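Local coordinates for periplasmic solute binding protein (Pectobacterium atrosepticum, PDB 4RY1) that probably binds a sugar in the periplasm and delivers it to an ABC-type importer, as a member of the bacterial solute-binding protein 1 family, at residues A[132-144]-A[267-279]. Numbering follows the deposited sequence.
Sequences VAYPKTWDELFAA and ETGPFITIPGAKD. With GOL (glycerol), chain D.
The carbonyl oxygen of Lys136 is gripped twice: Thr273 N, tilted 32° from the carbonyl plane, donates to Lys136 O at 3.1 Å, and a water joins the same oxygen to Phe271 O. A longer CA-H...O contact from Ile272 adds to these, and a second water links Pro135 O with Pro270 O. Two irregular chain stretches are thus tied together without forming a sheet, a good example of how loops pair through single backbone bonds and bridging waters.

Apolar packing centres on Ile272. Its CG2, set anti to the backbone N, comes over one face of the Trp138 indole, 3.6 Å from the centroid of the five-membered ring and 18° off the normal, a CH-pi contact. The other branch ends at CD1, which touches both Pro135 CG and Leu141 CD2. Ile274 CG1 meets Trp138 CD1 at 3.5 Å, while Trp138 NE1 donates to Gln181.

Earlier in both segments, Tyr134 OH donates to Glu267 OE1 at 2.6 Å, meeting the carboxylate on its anti side; a glycerol, probably from crystallisation, also reaches OE1 and lays C3 over the tyrosine ring. Tyr134 CB rests on Pro270 CD.

The contact joins the start of helix 138-152, N-capped by Thr137, to the chain following strand 266-268, with Ile272 also touching Met120 and Tyr122 of strand 107-123 and helix 169-183 packed against Trp138 and Ile274.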
# COMPACT_ATOMS: atom_id res chain seq x y z
N VAL A 132 9.10 16.38 -21.34
CA VAL A 132 8.45 15.10 -21.56
C VAL A 132 7.06 15.12 -20.93
O VAL A 132 6.88 15.53 -19.79
CB VAL A 132 9.29 13.94 -20.99
CG1 VAL A 132 8.65 12.59 -21.31
CG2 VAL A 132 10.71 13.98 -21.55
N ALA A 133 6.09 14.69 -21.73
CA ALA A 133 4.74 14.49 -21.25
C ALA A 133 4.66 13.24 -20.38
O ALA A 133 5.39 12.28 -20.58
CB ALA A 133 3.78 14.37 -22.43
N TYR A 134 3.72 13.24 -19.44
CA TYR A 134 3.54 12.05 -18.61
C TYR A 134 3.18 10.88 -19.54
O TYR A 134 2.37 11.04 -20.46
CB TYR A 134 2.43 12.20 -17.56
CG TYR A 134 2.59 13.28 -16.51
CD1 TYR A 134 3.84 13.67 -16.05
CD2 TYR A 134 1.47 13.88 -15.96
CE1 TYR A 134 3.97 14.65 -15.07
CE2 TYR A 134 1.58 14.85 -14.98
CZ TYR A 134 2.83 15.24 -14.55
OH TYR A 134 2.94 16.22 -13.59
N PRO A 135 3.78 9.70 -19.30
CA PRO A 135 3.61 8.59 -20.23
C PRO A 135 2.26 7.88 -20.11
O PRO A 135 1.73 7.67 -19.03
CB PRO A 135 4.77 7.66 -19.89
CG PRO A 135 5.02 7.92 -18.44
CD PRO A 135 4.73 9.37 -18.23
N LYS A 136 1.69 7.54 -21.25
CA LYS A 136 0.46 6.75 -21.31
C LYS A 136 0.71 5.24 -21.58
O LYS A 136 -0.15 4.39 -21.28
CB LYS A 136 -0.53 7.41 -22.31
CG LYS A 136 -1.16 8.69 -21.76
CD LYS A 136 -2.28 9.26 -22.62
CE LYS A 136 -1.87 10.53 -23.34
NZ LYS A 136 -2.80 10.87 -24.45
N THR A 137 1.88 4.92 -22.13
CA THR A 137 2.28 3.53 -22.43
C THR A 137 3.64 3.20 -21.87
O THR A 137 4.41 4.11 -21.52
CB THR A 137 2.39 3.29 -23.93
OG1 THR A 137 3.43 4.13 -24.44
CG2 THR A 137 1.07 3.60 -24.60
N TRP A 138 3.93 1.92 -21.77
CA TRP A 138 5.20 1.52 -21.24
C TRP A 138 6.33 2.06 -22.14
O TRP A 138 7.37 2.50 -21.66
CB TRP A 138 5.26 0.02 -21.03
CG TRP A 138 4.22 -0.44 -20.08
CD1 TRP A 138 3.01 -0.99 -20.39
CD2 TRP A 138 4.26 -0.33 -18.64
NE1 TRP A 138 2.32 -1.26 -19.24
CE2 TRP A 138 3.06 -0.86 -18.16
CE3 TRP A 138 5.20 0.16 -17.73
CZ2 TRP A 138 2.76 -0.93 -16.80
CZ3 TRP A 138 4.91 0.09 -16.37
CH2 TRP A 138 3.70 -0.44 -15.93
N ASP A 139 6.09 2.11 -23.46
CA ASP A 139 7.07 2.70 -24.38
C ASP A 139 7.46 4.09 -24.04
O ASP A 139 8.65 4.43 -24.08
CB ASP A 139 6.50 2.78 -25.80
CG ASP A 139 6.62 1.53 -26.49
OD1 ASP A 139 7.28 0.63 -25.90
OD2 ASP A 139 6.06 1.42 -27.60
N GLU A 140 6.46 4.91 -23.78
CA GLU A 140 6.70 6.30 -23.46
C GLU A 140 7.46 6.38 -22.15
O GLU A 140 8.28 7.26 -21.99
CB GLU A 140 5.40 7.11 -23.41
CG GLU A 140 4.70 7.13 -24.77
CD GLU A 140 3.30 7.73 -24.81
OE1 GLU A 140 2.74 8.10 -23.74
OE2 GLU A 140 2.76 7.81 -25.94
N LEU A 141 7.17 5.49 -21.20
CA LEU A 141 7.90 5.51 -19.93
C LEU A 141 9.39 5.26 -20.17
O LEU A 141 10.23 6.04 -19.73
CB LEU A 141 7.31 4.51 -18.93
CG LEU A 141 8.07 4.49 -17.59
CD1 LEU A 141 7.96 5.83 -16.86
CD2 LEU A 141 7.57 3.36 -16.72
N PHE A 142 9.70 4.18 -20.88
CA PHE A 142 11.11 3.83 -21.17
C PHE A 142 11.80 4.92 -21.95
O PHE A 142 12.96 5.22 -21.70
CB PHE A 142 11.22 2.48 -21.89
CG PHE A 142 10.82 1.31 -21.03
CD1 PHE A 142 11.53 1.03 -19.87
CD2 PHE A 142 9.75 0.50 -21.37
CE1 PHE A 142 11.16 -0.03 -19.06
CE2 PHE A 142 9.39 -0.56 -20.57
CZ PHE A 142 10.09 -0.83 -19.41
N ALA A 143 11.07 5.52 -22.89
CA ALA A 143 11.64 6.55 -23.75
C ALA A 143 11.92 7.87 -22.98
O ALA A 143 12.79 8.63 -23.36
CB ALA A 143 10.74 6.79 -24.96
N ALA A 144 11.19 8.11 -21.89
CA ALA A 144 11.42 9.30 -21.03
C ALA A 144 12.78 9.31 -20.34
O ALA A 144 13.36 10.39 -20.12
CB ALA A 144 10.35 9.41 -19.96
N GLU A 267 1.50 15.74 -8.97
CA GLU A 267 0.26 15.45 -9.67
C GLU A 267 0.04 13.96 -9.90
O GLU A 267 0.98 13.18 -10.05
CB GLU A 267 0.23 16.13 -11.04
CG GLU A 267 0.41 17.63 -11.04
CD GLU A 267 0.22 18.22 -12.42
OE1 GLU A 267 0.82 17.70 -13.40
OE2 GLU A 267 -0.54 19.21 -12.53
N THR A 268 -1.23 13.59 -9.95
CA THR A 268 -1.63 12.25 -10.33
C THR A 268 -1.36 12.06 -11.84
O THR A 268 -1.68 12.93 -12.63
CB THR A 268 -3.11 11.97 -9.96
OG1 THR A 268 -3.43 10.60 -10.21
CG2 THR A 268 -4.06 12.86 -10.73
N GLY A 269 -0.74 10.94 -12.19
CA GLY A 269 -0.33 10.65 -13.57
C GLY A 269 -1.15 9.53 -14.22
O GLY A 269 -1.79 8.74 -13.55
N PRO A 270 -1.12 9.45 -15.56
CA PRO A 270 -1.86 8.40 -16.25
C PRO A 270 -1.51 6.99 -15.81
O PRO A 270 -0.40 6.70 -15.40
CB PRO A 270 -1.46 8.60 -17.72
CG PRO A 270 -0.99 10.01 -17.79
CD PRO A 270 -0.32 10.26 -16.48
N PHE A 271 -2.52 6.13 -15.91
CA PHE A 271 -2.34 4.72 -15.67
C PHE A 271 -1.71 4.07 -16.89
O PHE A 271 -2.36 3.83 -17.90
CB PHE A 271 -3.66 4.07 -15.29
CG PHE A 271 -4.09 4.43 -13.91
CD1 PHE A 271 -4.71 5.63 -13.66
CD2 PHE A 271 -3.82 3.60 -12.86
CE1 PHE A 271 -5.09 6.00 -12.39
CE2 PHE A 271 -4.17 3.97 -11.57
CZ PHE A 271 -4.83 5.16 -11.34
N ILE A 272 -0.42 3.79 -16.77
CA ILE A 272 0.37 3.31 -17.90
C ILE A 272 -0.16 1.94 -18.34
O ILE A 272 -0.30 1.02 -17.54
CB ILE A 272 1.87 3.21 -17.54
CG1 ILE A 272 2.37 4.59 -17.08
CG2 ILE A 272 2.68 2.72 -18.74
CD1 ILE A 272 3.75 4.56 -16.48
N THR A 273 -0.42 1.81 -19.63
CA THR A 273 -1.04 0.59 -20.15
C THR A 273 -0.44 0.17 -21.49
O THR A 273 -0.06 1.01 -22.30
CB THR A 273 -2.56 0.80 -20.32
OG1 THR A 273 -3.11 1.30 -19.10
CG2 THR A 273 -3.27 -0.48 -20.65
N ILE A 274 -0.35 -1.14 -21.68
CA ILE A 274 0.01 -1.75 -22.98
C ILE A 274 -1.15 -1.48 -23.93
O ILE A 274 -2.29 -1.76 -23.59
CB ILE A 274 0.21 -3.29 -22.88
CG1 ILE A 274 1.41 -3.66 -22.01
CG2 ILE A 274 0.43 -3.90 -24.27
CD1 ILE A 274 1.52 -5.12 -21.66
N PRO A 275 -0.86 -0.94 -25.13
CA PRO A 275 -1.93 -0.81 -26.10
C PRO A 275 -2.58 -2.18 -26.33
O PRO A 275 -1.87 -3.18 -26.48
CB PRO A 275 -1.21 -0.29 -27.35
CG PRO A 275 0.02 0.38 -26.81
CD PRO A 275 0.43 -0.49 -25.68
N GLY A 276 -3.90 -2.25 -26.27
CA GLY A 276 -4.63 -3.51 -26.47
C GLY A 276 -4.52 -4.48 -25.31
O GLY A 276 -4.67 -5.69 -25.47
N ALA A 277 -4.25 -3.93 -24.14
CA ALA A 277 -4.10 -4.75 -22.94
C ALA A 277 -5.31 -5.63 -22.70
O ALA A 277 -6.44 -5.25 -22.97
CB ALA A 277 -3.87 -3.87 -21.71
N LYS A 278 -5.04 -6.77 -22.10
CA LYS A 278 -6.08 -7.76 -21.78
C LYS A 278 -6.81 -7.44 -20.49
O LYS A 278 -7.94 -7.90 -20.23
CB LYS A 278 -5.46 -9.14 -21.65
CG LYS A 278 -4.69 -9.61 -22.87
CD LYS A 278 -4.50 -11.12 -22.77
CE LYS A 278 -3.48 -11.71 -23.73
NZ LYS A 278 -4.08 -12.31 -24.96
N ASP A 279 -6.13 -6.67 -19.66
CA ASP A 279 -6.61 -6.30 -18.33
C ASP A 279 -6.01 -4.95 -18.01
O ASP A 279 -4.95 -4.61 -18.51
CB ASP A 279 -6.14 -7.30 -17.29
CG ASP A 279 -6.84 -7.11 -15.96
OD1 ASP A 279 -8.01 -7.52 -15.84
OD2 ASP A 279 -6.23 -6.57 -15.02
C1 GOL D . 0.94 17.99 -16.76
O1 GOL D . 1.02 19.03 -15.80
C2 GOL D . 2.03 18.14 -17.82
O2 GOL D . 2.86 19.28 -17.55
C3 GOL D . 2.86 16.86 -17.87
O3 GOL D . 2.35 16.07 -18.96
O HOH W 1 1.95 7.89 -16.27
O HOH W 2 -2.57 5.11 -20.27